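Local coordinates for beta-mannosidase (Trichoderma harzianum, PDB 4CVU), which probably hydrolyses terminal, non-reducing beta-D-mannose residues from beta-mannosides, as a glycoside hydrolase of family 2, at residues P730-S733 with R734-E738; P851-P854 with N855-K858; S867-K870 with S871-K874; S935-D938 with L939-P942. All blocks are in the same frame, centred on the assembly; numbering follows the deposited sequence.

Overall arrangement
The four contacts come in series along the C-terminal part of the chain, each a local turn or helix. Contact 1 forms most of helix 729-736, buried about 17 Å from the chain's centre. Contacts 2, 3 and 4 lie farther out, each about 35 Å from that centre, not touching contact 1, whose centre is 22 to 24 Å from theirs. Contact 2 belongs to the connection from strand 841-849 to strand 864-869, contact 3 joins strands 864-869 and 874-879, and contact 4 closes the chain after strand 932-934. Contacts 2 and 4, with centres about 13 Å apart, touch where Leu936 meets the Pro854 carbonyl; so the connection packs against the C-terminal turn that follows strand 932-934.

Contact 1 of 4, residues P730-S733 with R734-E738; sequences PYVS and RRTYE
Arg734 N bonds to Pro730 O at 3.0 Å and Thr736 N to Val732 O at 2.9 Å, regular helical bonds that give way to a weak one from Tyr737 N to Ser733 O at the helix end. The Val732 carbonyl oxygen is held twice, since Thr736 OG1 also donates to it, over 2.6 Å and from above the carbonyl plane. The Thr736 hydroxyl reaches back because OG1 sits beside the backbone N (chi1 -38°), anti to the carbonyl carbon. A valine in its place would probably leave the Val732 carbonyl with the backbone donor alone. On another side of the helix, Tyr731 and Arg734 run alongside, ring and guanidinium planes 69° apart, with Arg734 NH1 3.5 Å from Tyr731 CD1. A water donates to Tyr731 O and accepts from Arg734 NH1, and Arg734 NH2 bonds to Ser413 OG. The Arg735 guanidinium carries Tyr731 O over one face; NH1 makes a salt bridge to Asp901 and bonds Asn902 O, NH2 Ala903 O. Outward, Val732 and Thr736 rest on helix 664-692, Ser733 and Tyr737 meet Tyr705 of strand 702-705, and Tyr731 and Arg734 pack on Phe898 of strand 895-899, tying the helix to the Ig-fold domain.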
ATOM      1  N   PRO A 730      24.585  -4.854 -10.236  1.00 30.70           N
ATOM      2  CA  PRO A 730      24.881  -6.166 -10.826  1.00 29.60           C
ATOM      3  C   PRO A 730      25.168  -6.129 -12.311  1.00 29.05           C
ATOM      4  O   PRO A 730      25.821  -7.058 -12.784  1.00 30.00           O
ATOM      5  CB  PRO A 730      23.597  -7.008 -10.493  1.00 30.12           C
ATOM      6  CG  PRO A 730      22.585  -6.007 -10.118  1.00 30.58           C
ATOM      7  CD  PRO A 730      23.304  -4.825  -9.531  1.00 30.57           C
ATOM      8  N   TYR A 731      24.609  -5.159 -13.052  1.00 28.35           N
ATOM      9  CA  TYR A 731      24.910  -4.964 -14.468  1.00 27.88           C
ATOM     10  C   TYR A 731      26.341  -4.530 -14.650  1.00 28.36           C
ATOM     11  O   TYR A 731      27.044  -4.998 -15.568  1.00 29.34           O
ATOM     12  CB  TYR A 731      23.981  -3.930 -15.080  1.00 28.50           C
ATOM     13  CG  TYR A 731      22.565  -4.439 -15.292  1.00 28.58           C
ATOM     14  CD1 TYR A 731      22.303  -5.376 -16.281  1.00 28.95           C
ATOM     15  CD2 TYR A 731      21.517  -4.004 -14.501  1.00 28.13           C
ATOM     16  CE1 TYR A 731      21.008  -5.854 -16.467  1.00 29.22           C
ATOM     17  CE2 TYR A 731      20.230  -4.477 -14.708  1.00 28.60           C
ATOM     18  CZ  TYR A 731      20.004  -5.414 -15.699  1.00 28.76           C
ATOM     19  OH  TYR A 731      18.713  -5.869 -15.931  1.00 29.85           O
ATOM     20  N   VAL A 732      26.800  -3.618 -13.799  1.00 29.31           N
ATOM     21  CA  VAL A 732      28.214  -3.155 -13.806  1.00 30.64           C
ATOM     22  C   VAL A 732      29.282  -4.161 -13.305  1.00 32.20           C
ATOM     23  O   VAL A 732      30.337  -4.333 -13.913  1.00 34.06           O
ATOM     24  CB  VAL A 732      28.348  -1.841 -13.027  1.00 30.54           C
ATOM     25  CG1 VAL A 732      29.785  -1.326 -13.093  1.00 31.16           C
ATOM     26  CG2 VAL A 732      27.424  -0.780 -13.631  1.00 30.76           C
ATOM     27  N   SER A 733      28.988  -4.828 -12.195  1.00 34.19           N
ATOM     28  CA  SER A 733      29.819  -5.908 -11.682  1.00 34.51           C
ATOM     29  C   SER A 733      29.897  -7.107 -12.657  1.00 36.19           C
ATOM     30  O   SER A 733      30.953  -7.711 -12.793  1.00 33.03           O
ATOM     31  CB  SER A 733      29.341  -6.276 -10.281  1.00 37.24           C
ATOM     32  OG  SER A 733      28.050  -6.884 -10.266  1.00 39.49           O
ATOM     33  N   ARG A 734      28.793  -7.442 -13.348  1.00 35.28           N
ATOM     34  CA  ARG A 734      28.860  -8.465 -14.413  1.00 36.12           C
ATOM     35  C   ARG A 734      29.972  -8.182 -15.399  1.00 36.48           C
ATOM     36  O   ARG A 734      30.744  -9.100 -15.749  1.00 36.87           O
ATOM     37  CB  ARG A 734      27.542  -8.560 -15.186  1.00 36.54           C
ATOM     38  CG  ARG A 734      27.624  -9.343 -16.505  1.00 38.56           C
ATOM     39  CD  ARG A 734      26.422  -9.057 -17.392  1.00 38.63           C
ATOM     40  NE  ARG A 734      25.227  -9.858 -17.084  1.00 37.98           N
ATOM     41  CZ  ARG A 734      23.972  -9.464 -17.293  1.00 37.76           C
ATOM     42  NH1 ARG A 734      23.698  -8.248 -17.730  1.00 38.67           N
ATOM     43  NH2 ARG A 734      22.974 -10.277 -17.075  1.00 39.90           N
ATOM     44  N   ARG A 735      30.046  -6.934 -15.885  1.00 36.09           N
ATOM     45  CA  ARG A 735      31.043  -6.558 -16.876  1.00 37.68           C
ATOM     46  C   ARG A 735      32.387  -6.574 -16.216  1.00 37.66           C
ATOM     47  O   ARG A 735      33.384  -7.018 -16.820  1.00 37.64           O
ATOM     48  CB  ARG A 735      30.806  -5.160 -17.464  1.00 37.81           C
ATOM     49  CG  ARG A 735      29.689  -5.080 -18.505  1.00 38.50           C
ATOM     50  CD  ARG A 735      29.800  -3.753 -19.280  1.00 38.56           C
ATOM     51  NE  ARG A 735      29.533  -2.582 -18.444  1.00 37.41           N
ATOM     52  CZ  ARG A 735      28.321  -2.057 -18.237  1.00 38.74           C
ATOM     53  NH1 ARG A 735      27.231  -2.581 -18.823  1.00 37.90           N
ATOM     54  NH2 ARG A 735      28.194  -0.997 -17.446  1.00 39.79           N
ATOM     55  N   THR A 736      32.419  -6.097 -14.977  1.00 38.79           N
ATOM     56  CA  THR A 736      33.691  -5.971 -14.283  1.00 38.87           C
ATOM     57  C   THR A 736      34.191  -7.332 -13.735  1.00 38.42           C
ATOM     58  O   THR A 736      35.337  -7.423 -13.331  1.00 40.16           O
ATOM     59  CB  THR A 736      33.621  -4.905 -13.155  1.00 38.36           C
ATOM     60  OG1 THR A 736      32.817  -3.811 -13.577  1.00 38.62           O
ATOM     61  CG2 THR A 736      35.012  -4.379 -12.794  1.00 37.08           C
ATOM     62  N   TYR A 737      33.325  -8.344 -13.701  1.00 38.58           N
ATOM     63  CA  TYR A 737      33.711  -9.710 -13.361  1.00 40.23           C
ATOM     64  C   TYR A 737      33.933 -10.605 -14.625  1.00 42.55           C
ATOM     65  O   TYR A 737      34.049 -11.823 -14.541  1.00 40.95           O
ATOM     66  CB  TYR A 737      32.671 -10.352 -12.418  1.00 41.26           C
ATOM     67  CG  TYR A 737      32.753  -9.955 -10.926  1.00 39.27           C
ATOM     68  CD1 TYR A 737      33.912  -9.444 -10.361  1.00 39.59           C
ATOM     69  CD2 TYR A 737      31.683 -10.182 -10.083  1.00 41.02           C
ATOM     70  CE1 TYR A 737      33.989  -9.150  -8.995  1.00 39.44           C
ATOM     71  CE2 TYR A 737      31.758  -9.894  -8.715  1.00 40.79           C
ATOM     72  CZ  TYR A 737      32.920  -9.353  -8.185  1.00 39.16           C
ATOM     73  OH  TYR A 737      33.002  -9.047  -6.842  1.00 37.66           O
ATOM     74  N   GLU A 738      33.961  -9.997 -15.804  1.00 41.54           N
ATOM     75  CA  GLU A 738      34.245 -10.767 -17.010  1.00 44.24           C
ATOM     76  C   GLU A 738      35.693 -11.303 -16.960  1.00 42.02           C
ATOM     77  O   GLU A 738      36.559 -10.759 -16.259  1.00 41.46           O
ATOM     78  CB  GLU A 738      34.023  -9.909 -18.269  1.00 45.24           C
ATOM     79  CG  GLU A 738      32.551  -9.701 -18.621  1.00 46.66           C
ATOM     80  CD  GLU A 738      32.355  -9.181 -20.021  1.00 48.61           C
ATOM     81  OE1 GLU A 738      32.802  -9.867 -20.941  1.00 60.30           O
ATOM     82  OE2 GLU A 738      31.809  -8.105 -20.224  1.00 48.52           O
TER
HETATM   83  O   HOH W   1      25.628  -5.891 -17.749  1.00 39.65           O

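Contact 2 of 4, residues P851-P854 with N855-K858; sequences PVWP and NQAK
Gln856 and Trp853 hold each other through two bonds in opposite directions. The Gln856 side-chain oxygen OE1 takes the N-H of Trp853 at 3.1 Å, in its carbonyl plane and on a lone pair, with a nearly straight N-H...O angle of 161°. In return Gln856 N donates to Trp853 O at 2.8 Å, this time from above the carbonyl plane. The two side chains lie alongside, pointing the same way, amide and indole planes only 20° apart, and OE1 comes to 3.3 Å from Trp853 CD1. Gln856 CG stands beside the backbone N (chi1 -67°), anti to the carbonyl carbon, and the chain beyond is extended, which carries the amide back to the Trp853 backbone. Val852 flanks it obliquely: its CB is 3.6 Å from Gln856 OE1, and CG2 reaches the CB of Gln856. Asn855 OD1 also comes in, 3.3 Å from Trp853 CB.

The next layer is backbone: Ala857 N donates to Pro854 O, and a water donates to both Pro854 O and Ala857 O. Farther out, Tyr655 and Tyr748 meet the Trp853 indole edge-to-face, Trp746 joins them, and Asn855 is bonded to Tyr655 through its backbone. Successive bonds three residues apart mark a short 3-10 turn, here in the connection between strand 841-849 of one beta domain and strand 864-869 of the next.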
ATOM      1  N   PRO A 851      36.357  12.005 -18.485  1.00 49.08           N
ATOM      2  CA  PRO A 851      37.409  12.843 -17.877  1.00 48.96           C
ATOM      3  C   PRO A 851      36.899  13.918 -16.913  1.00 48.93           C
ATOM      4  O   PRO A 851      37.683  14.693 -16.377  1.00 48.45           O
ATOM      5  CB  PRO A 851      38.069  13.494 -19.080  1.00 50.14           C
ATOM      6  CG  PRO A 851      36.963  13.602 -20.074  1.00 49.71           C
ATOM      7  CD  PRO A 851      36.095  12.396 -19.881  1.00 50.09           C
ATOM      8  N   VAL A 852      35.593  13.939 -16.684  1.00 49.28           N
ATOM      9  CA  VAL A 852      35.008  14.707 -15.582  1.00 50.11           C
ATOM     10  C   VAL A 852      34.019  13.811 -14.835  1.00 47.83           C
ATOM     11  O   VAL A 852      33.743  12.707 -15.275  1.00 47.22           O
ATOM     12  CB  VAL A 852      34.283  15.972 -16.095  1.00 49.22           C
ATOM     13  CG1 VAL A 852      35.279  16.946 -16.720  1.00 49.92           C
ATOM     14  CG2 VAL A 852      33.186  15.594 -17.083  1.00 49.74           C
ATOM     15  N   TRP A 853      33.478  14.303 -13.719  1.00 46.72           N
ATOM     16  CA  TRP A 853      32.470  13.551 -12.969  1.00 44.59           C
ATOM     17  C   TRP A 853      31.178  13.575 -13.770  1.00 42.10           C
ATOM     18  O   TRP A 853      30.950  14.494 -14.560  1.00 41.24           O
ATOM     19  CB  TRP A 853      32.262  14.114 -11.562  1.00 44.97           C
ATOM     20  CG  TRP A 853      33.537  14.117 -10.790  1.00 47.46           C
ATOM     21  CD1 TRP A 853      34.211  15.203 -10.342  1.00 47.32           C
ATOM     22  CD2 TRP A 853      34.329  12.971 -10.428  1.00 47.34           C
ATOM     23  NE1 TRP A 853      35.368  14.807  -9.698  1.00 49.53           N
ATOM     24  CE2 TRP A 853      35.460  13.445  -9.737  1.00 49.03           C
ATOM     25  CE3 TRP A 853      34.173  11.591 -10.596  1.00 48.07           C
ATOM     26  CZ2 TRP A 853      36.454  12.589  -9.236  1.00 50.82           C
ATOM     27  CZ3 TRP A 853      35.160  10.734 -10.099  1.00 48.32           C
ATOM     28  CH2 TRP A 853      36.287  11.240  -9.430  1.00 50.13           C
ATOM     29  N   PRO A 854      30.332  12.560 -13.583  1.00 40.25           N
ATOM     30  CA  PRO A 854      29.099  12.547 -14.364  1.00 39.65           C
ATOM     31  C   PRO A 854      28.315  13.851 -14.283  1.00 39.60           C
ATOM     32  O   PRO A 854      27.768  14.289 -15.300  1.00 42.06           O
ATOM     33  CB  PRO A 854      28.310  11.373 -13.785  1.00 38.60           C
ATOM     34  CG  PRO A 854      29.337  10.475 -13.208  1.00 40.48           C
ATOM     35  CD  PRO A 854      30.537  11.314 -12.813  1.00 40.24           C
ATOM     36  N   ASN A 855      28.283  14.505 -13.113  1.00 39.44           N
ATOM     37  CA  ASN A 855      27.551  15.777 -12.984  1.00 40.35           C
ATOM     38  C   ASN A 855      28.120  16.955 -13.737  1.00 41.46           C
ATOM     39  O   ASN A 855      27.496  17.998 -13.783  1.00 42.63           O
ATOM     40  CB  ASN A 855      27.310  16.177 -11.496  1.00 39.23           C
ATOM     41  CG  ASN A 855      28.597  16.366 -10.704  1.00 39.96           C
ATOM     42  OD1 ASN A 855      29.706  16.223 -11.226  1.00 39.62           O
ATOM     43  ND2 ASN A 855      28.445  16.605  -9.409  1.00 40.18           N
ATOM     44  N   GLN A 856      29.309  16.809 -14.301  1.00 44.57           N
ATOM     45  CA  GLN A 856      29.951  17.872 -15.052  1.00 46.13           C
ATOM     46  C   GLN A 856      29.832  17.675 -16.565  1.00 48.67           C
ATOM     47  O   GLN A 856      30.139  18.594 -17.334  1.00 48.95           O
ATOM     48  CB  GLN A 856      31.415  17.918 -14.650  1.00 47.45           C
ATOM     49  CG  GLN A 856      31.583  18.362 -13.202  1.00 49.14           C
ATOM     50  CD  GLN A 856      33.020  18.303 -12.712  1.00 51.93           C
ATOM     51  OE1 GLN A 856      33.722  17.284 -12.843  1.00 50.17           O
ATOM     52  NE2 GLN A 856      33.448  19.389 -12.091  1.00 52.91           N
ATOM     53  N   ALA A 857      29.397  16.489 -16.989  1.00 46.61           N
ATOM     54  CA  ALA A 857      29.318  16.159 -18.405  1.00 48.13           C
ATOM     55  C   ALA A 857      28.196  16.918 -19.083  1.00 48.37           C
ATOM     56  O   ALA A 857      27.038  16.841 -18.663  1.00 47.64           O
ATOM     57  CB  ALA A 857      29.096  14.670 -18.603  1.00 47.39           C
ATOM     58  N   LYS A 858      28.528  17.582 -20.184  1.00 49.92           N
ATOM     59  CA  LYS A 858      27.543  18.353 -20.939  1.00 51.15           C
ATOM     60  C   LYS A 858      26.676  17.472 -21.882  1.00 50.69           C
ATOM     61  O   LYS A 858      26.708  17.632 -23.100  1.00 51.72           O
ATOM     62  CB  LYS A 858      28.258  19.467 -21.713  1.00 54.83           C
ATOM     63  CG  LYS A 858      27.439  20.736 -21.862  1.00 58.71           C
ATOM     64  CD  LYS A 858      28.101  21.771 -22.786  1.00 61.69           C
ATOM     65  CE  LYS A 858      27.699  21.620 -24.244  1.00 63.01           C
ATOM     66  NZ  LYS A 858      28.409  20.503 -24.933  1.00 66.13           N
TER
HETATM   67  O   HOH W   2      25.741  15.810 -16.417  1.00 49.79           O

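Contact 3 of 4, residues S867-K870 with S871-K874; sequences SYNK and STKK
Asn869 and Thr872 cross at about a right angle, the threonine hydroxyl coming against the root of the asparagine with Thr872 OG1 3.0 Å from Asn869 CB. With CG anti to the backbone nitrogen (chi1 -174°), the Asn869 amide swings over the turn, and OD1 takes up two backbone N-H groups. Thr872 N gives a straight bond, 2.9 Å long with an N-H...O angle of 173°, although it approaches OD1 from above the carbonyl plane; the bond from Ser871 N is weak. Thr872 OG1 in turn accepts from Lys874 N at 3.2 Å, an ST turn, its acceptor bonded to the backbone N two residues on.

Tyr868 behaves differently: it lies alongside Lys873, both pointing the same way, its hydroxyl 3.4 Å from Lys873 CA and close to CB as well. At the root of the ring, Tyr868 CD1 meets Lys874 O at 3.4 Å. A water bridges Tyr868 OH and, over a longer bond, Lys873 O.

In the backbone, Asn869 N donates to Lys874 O at 2.9 Å, and Asn869 O receives a weak bond from Lys873 N, whose residue has a left-handed helical backbone. Together these close a beta hairpin between strand 864-869, outermost in its antiparallel sheet, and strand 874-879, where Phe875 meets the ring of Tyr868.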
ATOM      1  N   SER A 867      12.614  -0.425 -29.318  1.00 43.88           N
ATOM      2  CA  SER A 867      11.622  -1.301 -29.950  1.00 45.66           C
ATOM      3  C   SER A 867      11.902  -2.718 -29.548  1.00 44.17           C
ATOM      4  O   SER A 867      13.014  -3.041 -29.111  1.00 42.67           O
ATOM      5  CB  SER A 867      11.661  -1.169 -31.489  1.00 48.50           C
ATOM      6  OG  SER A 867      12.979  -1.279 -31.982  1.00 47.82           O
ATOM      7  N   TYR A 868      10.896  -3.564 -29.702  1.00 42.77           N
ATOM      8  CA  TYR A 868      11.042  -4.966 -29.374  1.00 43.65           C
ATOM      9  C   TYR A 868      10.696  -5.849 -30.568  1.00 43.80           C
ATOM     10  O   TYR A 868       9.726  -5.578 -31.288  1.00 43.28           O
ATOM     11  CB  TYR A 868      10.134  -5.353 -28.202  1.00 42.61           C
ATOM     12  CG  TYR A 868      10.303  -6.788 -27.755  1.00 41.20           C
ATOM     13  CD1 TYR A 868      11.453  -7.199 -27.088  1.00 40.61           C
ATOM     14  CD2 TYR A 868       9.298  -7.724 -27.971  1.00 41.78           C
ATOM     15  CE1 TYR A 868      11.613  -8.525 -26.666  1.00 41.31           C
ATOM     16  CE2 TYR A 868       9.439  -9.045 -27.534  1.00 43.00           C
ATOM     17  CZ  TYR A 868      10.593  -9.430 -26.901  1.00 41.03           C
ATOM     18  OH  TYR A 868      10.730 -10.702 -26.492  1.00 43.64           O
ATOM     19  N   ASN A 869      11.488  -6.902 -30.746  1.00 43.26           N
ATOM     20  CA  ASN A 869      11.300  -7.841 -31.859  1.00 45.13           C
ATOM     21  C   ASN A 869      10.878  -9.164 -31.269  1.00 44.82           C
ATOM     22  O   ASN A 869      11.642  -9.800 -30.568  1.00 44.06           O
ATOM     23  CB  ASN A 869      12.582  -7.977 -32.681  1.00 44.35           C
ATOM     24  CG  ASN A 869      12.392  -8.829 -33.934  1.00 46.75           C
ATOM     25  OD1 ASN A 869      11.991  -9.991 -33.847  1.00 45.68           O
ATOM     26  ND2 ASN A 869      12.683  -8.246 -35.116  1.00 46.34           N
ATOM     27  N   LYS A 870       9.650  -9.563 -31.543  1.00 46.08           N
ATOM     28  CA  LYS A 870       9.083 -10.755 -30.925  1.00 47.13           C
ATOM     29  C   LYS A 870       9.652 -12.067 -31.452  1.00 49.31           C
ATOM     30  O   LYS A 870       9.532 -13.096 -30.816  1.00 50.61           O
ATOM     31  CB  LYS A 870       7.588 -10.787 -31.151  1.00 48.05           C
ATOM     32  CG  LYS A 870       6.845  -9.661 -30.473  1.00 49.56           C
ATOM     33  CD  LYS A 870       5.348  -9.852 -30.685  1.00 51.43           C
ATOM     34  CE  LYS A 870       4.514  -9.144 -29.633  1.00 52.44           C
ATOM     35  NZ  LYS A 870       4.630  -7.699 -29.813  1.00 53.95           N
ATOM     36  N   SER A 871      10.234 -12.040 -32.631  1.00 49.76           N
ATOM     37  CA  SER A 871      10.847 -13.233 -33.187  1.00 51.52           C
ATOM     38  C   SER A 871      12.230 -13.425 -32.579  1.00 49.02           C
ATOM     39  O   SER A 871      12.560 -14.496 -32.105  1.00 49.32           O
ATOM     40  CB  SER A 871      10.906 -13.122 -34.719  1.00 52.64           C
ATOM     41  OG  SER A 871      11.896 -13.985 -35.232  1.00 57.44           O
ATOM     42  N   THR A 872      13.030 -12.373 -32.589  1.00 48.18           N
ATOM     43  CA  THR A 872      14.394 -12.451 -32.071  1.00 47.94           C
ATOM     44  C   THR A 872      14.453 -12.340 -30.553  1.00 48.35           C
ATOM     45  O   THR A 872      15.473 -12.638 -29.957  1.00 48.01           O
ATOM     46  CB  THR A 872      15.248 -11.299 -32.614  1.00 49.01           C
ATOM     47  OG1 THR A 872      14.739 -10.049 -32.110  1.00 46.45           O
ATOM     48  CG2 THR A 872      15.237 -11.303 -34.154  1.00 50.05           C
ATOM     49  N   LYS A 873      13.353 -11.877 -29.957  1.00 47.87           N
ATOM     50  CA  LYS A 873      13.253 -11.583 -28.524  1.00 48.81           C
ATOM     51  C   LYS A 873      14.318 -10.600 -28.038  1.00 47.04           C
ATOM     52  O   LYS A 873      14.746 -10.648 -26.896  1.00 45.41           O
ATOM     53  CB  LYS A 873      13.262 -12.873 -27.708  1.00 49.93           C
ATOM     54  CG  LYS A 873      12.159 -13.849 -28.119  1.00 53.19           C
ATOM     55  CD  LYS A 873      11.864 -14.797 -26.968  1.00 56.20           C
ATOM     56  CE  LYS A 873      11.382 -16.162 -27.431  1.00 60.80           C
ATOM     57  NZ  LYS A 873      11.692 -17.220 -26.427  1.00 60.03           N
ATOM     58  N   LYS A 874      14.697  -9.687 -28.911  1.00 45.18           N
ATOM     59  CA  LYS A 874      15.656  -8.658 -28.596  1.00 46.12           C
ATOM     60  C   LYS A 874      14.948  -7.287 -28.570  1.00 46.48           C
ATOM     61  O   LYS A 874      13.965  -7.041 -29.320  1.00 44.06           O
ATOM     62  CB  LYS A 874      16.778  -8.644 -29.632  1.00 48.68           C
ATOM     63  CG  LYS A 874      17.670  -9.887 -29.606  1.00 50.31           C
ATOM     64  CD  LYS A 874      18.837  -9.753 -28.626  1.00 50.64           C
ATOM     65  CE  LYS A 874      20.003 -10.649 -29.031  1.00 52.49           C
ATOM     66  NZ  LYS A 874      19.664 -12.036 -28.676  1.00 53.52           N
TER
HETATM   67  O   HOH W   3      12.656 -10.738 -24.350  1.00 53.68           O

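Contact 4 of 4, residues S935-D938 with L939-P942; sequences SLWD and LTTP
The Trp937 carbonyl oxygen is gripped twice by Thr940: OG1 donates to it at 2.9 Å, in the carbonyl plane and on a lone pair, while Thr940 N reaches the same oxygen from above the plane at 3.1 Å. Thr940 OG1 has a second role, for it also sits over one face of the Trp937 indole, 4.0 Å from CE3. Thr941 CG2 approaches obliquely near the five-membered ring, 3.7 Å from Trp937 NE1; both threonines cross the tryptophan at about a right angle and lie toward the rim. Trp937 CG is anti to the backbone nitrogen (chi1 164°), which turns a face of the indole to Thr940 OG1. With alanine in place of Trp937, Thr940 OG1 and Thr941 CG2 are likely to lose the ring they lie against, leaving a gap there.

One step back, Leu939 N donates to Leu936 O, and the two leucines touch through CD1 at 4.1 Å while both pack on Leu677 of helix 664-692. Asp938 braces the start of the turn: OD2 accepts from Ser935 N at 3.0 Å on its anti lone pair, and a water donates to OD1 and is also bonded to Thr941 OG1. Lys661 NZ, outside the turn, bonds to Asp938 O and Thr941 O. Leu936 O thus finds a donor in Leu939 N, Trp937 O in Thr940 N and OG1, and Asp938 O and Thr941 O in Lys661, so the chain end is likely to be kept folded against helix 664-692 and the segment leading into it by polar bonds together with leucine packing.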
ATOM      1  N   SER A 935      18.427   7.656 -19.893  1.00 33.09           N
ATOM      2  CA  SER A 935      19.884   7.878 -19.714  1.00 32.66           C
ATOM      3  C   SER A 935      20.174   8.936 -18.658  1.00 32.53           C
ATOM      4  O   SER A 935      19.303   9.560 -18.075  1.00 33.06           O
ATOM      5  CB  SER A 935      20.515   8.262 -21.065  1.00 32.47           C
ATOM      6  OG  SER A 935      20.213   9.614 -21.481  1.00 32.62           O
ATOM      7  N   LEU A 936      21.446   9.224 -18.458  1.00 33.11           N
ATOM      8  CA  LEU A 936      21.806  10.246 -17.531  1.00 33.56           C
ATOM      9  C   LEU A 936      21.075  11.545 -17.784  1.00 34.89           C
ATOM     10  O   LEU A 936      20.698  12.265 -16.826  1.00 34.76           O
ATOM     11  CB  LEU A 936      23.319  10.487 -17.684  1.00 33.92           C
ATOM     12  CG  LEU A 936      23.993  11.267 -16.584  1.00 35.02           C
ATOM     13  CD1 LEU A 936      24.114  10.481 -15.281  1.00 34.65           C
ATOM     14  CD2 LEU A 936      25.383  11.661 -17.093  1.00 35.20           C
ATOM     15  N   TRP A 937      20.914  11.895 -19.062  1.00 36.81           N
ATOM     16  CA  TRP A 937      20.214  13.123 -19.451  1.00 38.89           C
ATOM     17  C   TRP A 937      18.881  13.265 -18.750  1.00 39.81           C
ATOM     18  O   TRP A 937      18.476  14.352 -18.356  1.00 39.61           O
ATOM     19  CB  TRP A 937      20.017  13.144 -20.987  1.00 40.64           C
ATOM     20  CG  TRP A 937      19.006  14.131 -21.473  1.00 41.74           C
ATOM     21  CD1 TRP A 937      17.703  13.872 -21.840  1.00 40.92           C
ATOM     22  CD2 TRP A 937      19.194  15.533 -21.608  1.00 42.32           C
ATOM     23  NE1 TRP A 937      17.088  15.026 -22.194  1.00 43.49           N
ATOM     24  CE2 TRP A 937      17.971  16.068 -22.060  1.00 44.14           C
ATOM     25  CE3 TRP A 937      20.276  16.391 -21.382  1.00 43.61           C
ATOM     26  CZ2 TRP A 937      17.788  17.437 -22.309  1.00 46.31           C
ATOM     27  CZ3 TRP A 937      20.107  17.759 -21.623  1.00 47.17           C
ATOM     28  CH2 TRP A 937      18.862  18.272 -22.090  1.00 47.01           C
ATOM     29  N   ASP A 938      18.190  12.149 -18.572  1.00 41.01           N
ATOM     30  CA  ASP A 938      16.822  12.230 -18.055  1.00 42.20           C
ATOM     31  C   ASP A 938      16.773  12.582 -16.556  1.00 42.45           C
ATOM     32  O   ASP A 938      15.752  13.041 -16.086  1.00 41.61           O
ATOM     33  CB  ASP A 938      16.092  10.922 -18.305  1.00 42.16           C
ATOM     34  CG  ASP A 938      15.825  10.710 -19.762  1.00 42.98           C
ATOM     35  OD1 ASP A 938      15.069  11.508 -20.338  1.00 43.48           O
ATOM     36  OD2 ASP A 938      16.388   9.764 -20.334  1.00 40.82           O
ATOM     37  N   LEU A 939      17.886  12.423 -15.833  1.00 42.85           N
ATOM     38  CA  LEU A 939      17.945  12.856 -14.431  1.00 44.05           C
ATOM     39  C   LEU A 939      17.810  14.380 -14.299  1.00 47.71           C
ATOM     40  O   LEU A 939      17.398  14.863 -13.257  1.00 50.39           O
ATOM     41  CB  LEU A 939      19.247  12.418 -13.762  1.00 43.38           C
ATOM     42  CG  LEU A 939      19.536  10.911 -13.648  1.00 42.71           C
ATOM     43  CD1 LEU A 939      20.817  10.695 -12.877  1.00 42.35           C
ATOM     44  CD2 LEU A 939      18.400  10.201 -12.945  1.00 44.55           C
ATOM     45  N   THR A 940      18.115  15.101 -15.373  1.00 48.15           N
ATOM     46  CA  THR A 940      18.332  16.543 -15.352  1.00 48.54           C
ATOM     47  C   THR A 940      17.101  17.326 -15.851  1.00 49.04           C
ATOM     48  O   THR A 940      17.075  18.536 -15.731  1.00 51.03           O
ATOM     49  CB  THR A 940      19.594  16.905 -16.198  1.00 49.19           C
ATOM     50  OG1 THR A 940      19.259  17.070 -17.589  1.00 49.96           O
ATOM     51  CG2 THR A 940      20.697  15.798 -16.098  1.00 50.78           C
ATOM     52  N   THR A 941      16.095  16.643 -16.400  1.00 46.79           N
ATOM     53  CA  THR A 941      14.898  17.277 -16.930  1.00 48.15           C
ATOM     54  C   THR A 941      13.777  17.410 -15.874  1.00 49.81           C
ATOM     55  O   THR A 941      13.761  16.654 -14.900  1.00 51.21           O
ATOM     56  CB  THR A 941      14.334  16.469 -18.115  1.00 46.77           C
ATOM     57  OG1 THR A 941      14.073  15.121 -17.710  1.00 43.69           O
ATOM     58  CG2 THR A 941      15.319  16.451 -19.279  1.00 46.07           C
ATOM     59  N   PRO A 942      12.861  18.344 -16.051  1.00 50.84           N
ATOM     60  CA  PRO A 942      11.785  18.492 -15.096  1.00 53.45           C
ATOM     61  C   PRO A 942      10.770  17.391 -15.317  1.00 52.41           C
ATOM     62  O   PRO A 942      10.832  16.771 -16.384  1.00 53.50           O
ATOM     63  CB  PRO A 942      11.199  19.866 -15.428  1.00 53.94           C
ATOM     64  CG  PRO A 942      11.798  20.277 -16.711  1.00 54.03           C
ATOM     65  CD  PRO A 942      12.559  19.113 -17.258  1.00 53.97           C
ATOM     66  OXT PRO A 942       9.983  17.131 -14.399  1.00 46.62           O
TER
HETATM   67  O   HOH W   4      13.685  13.524 -19.582  1.00 45.69           O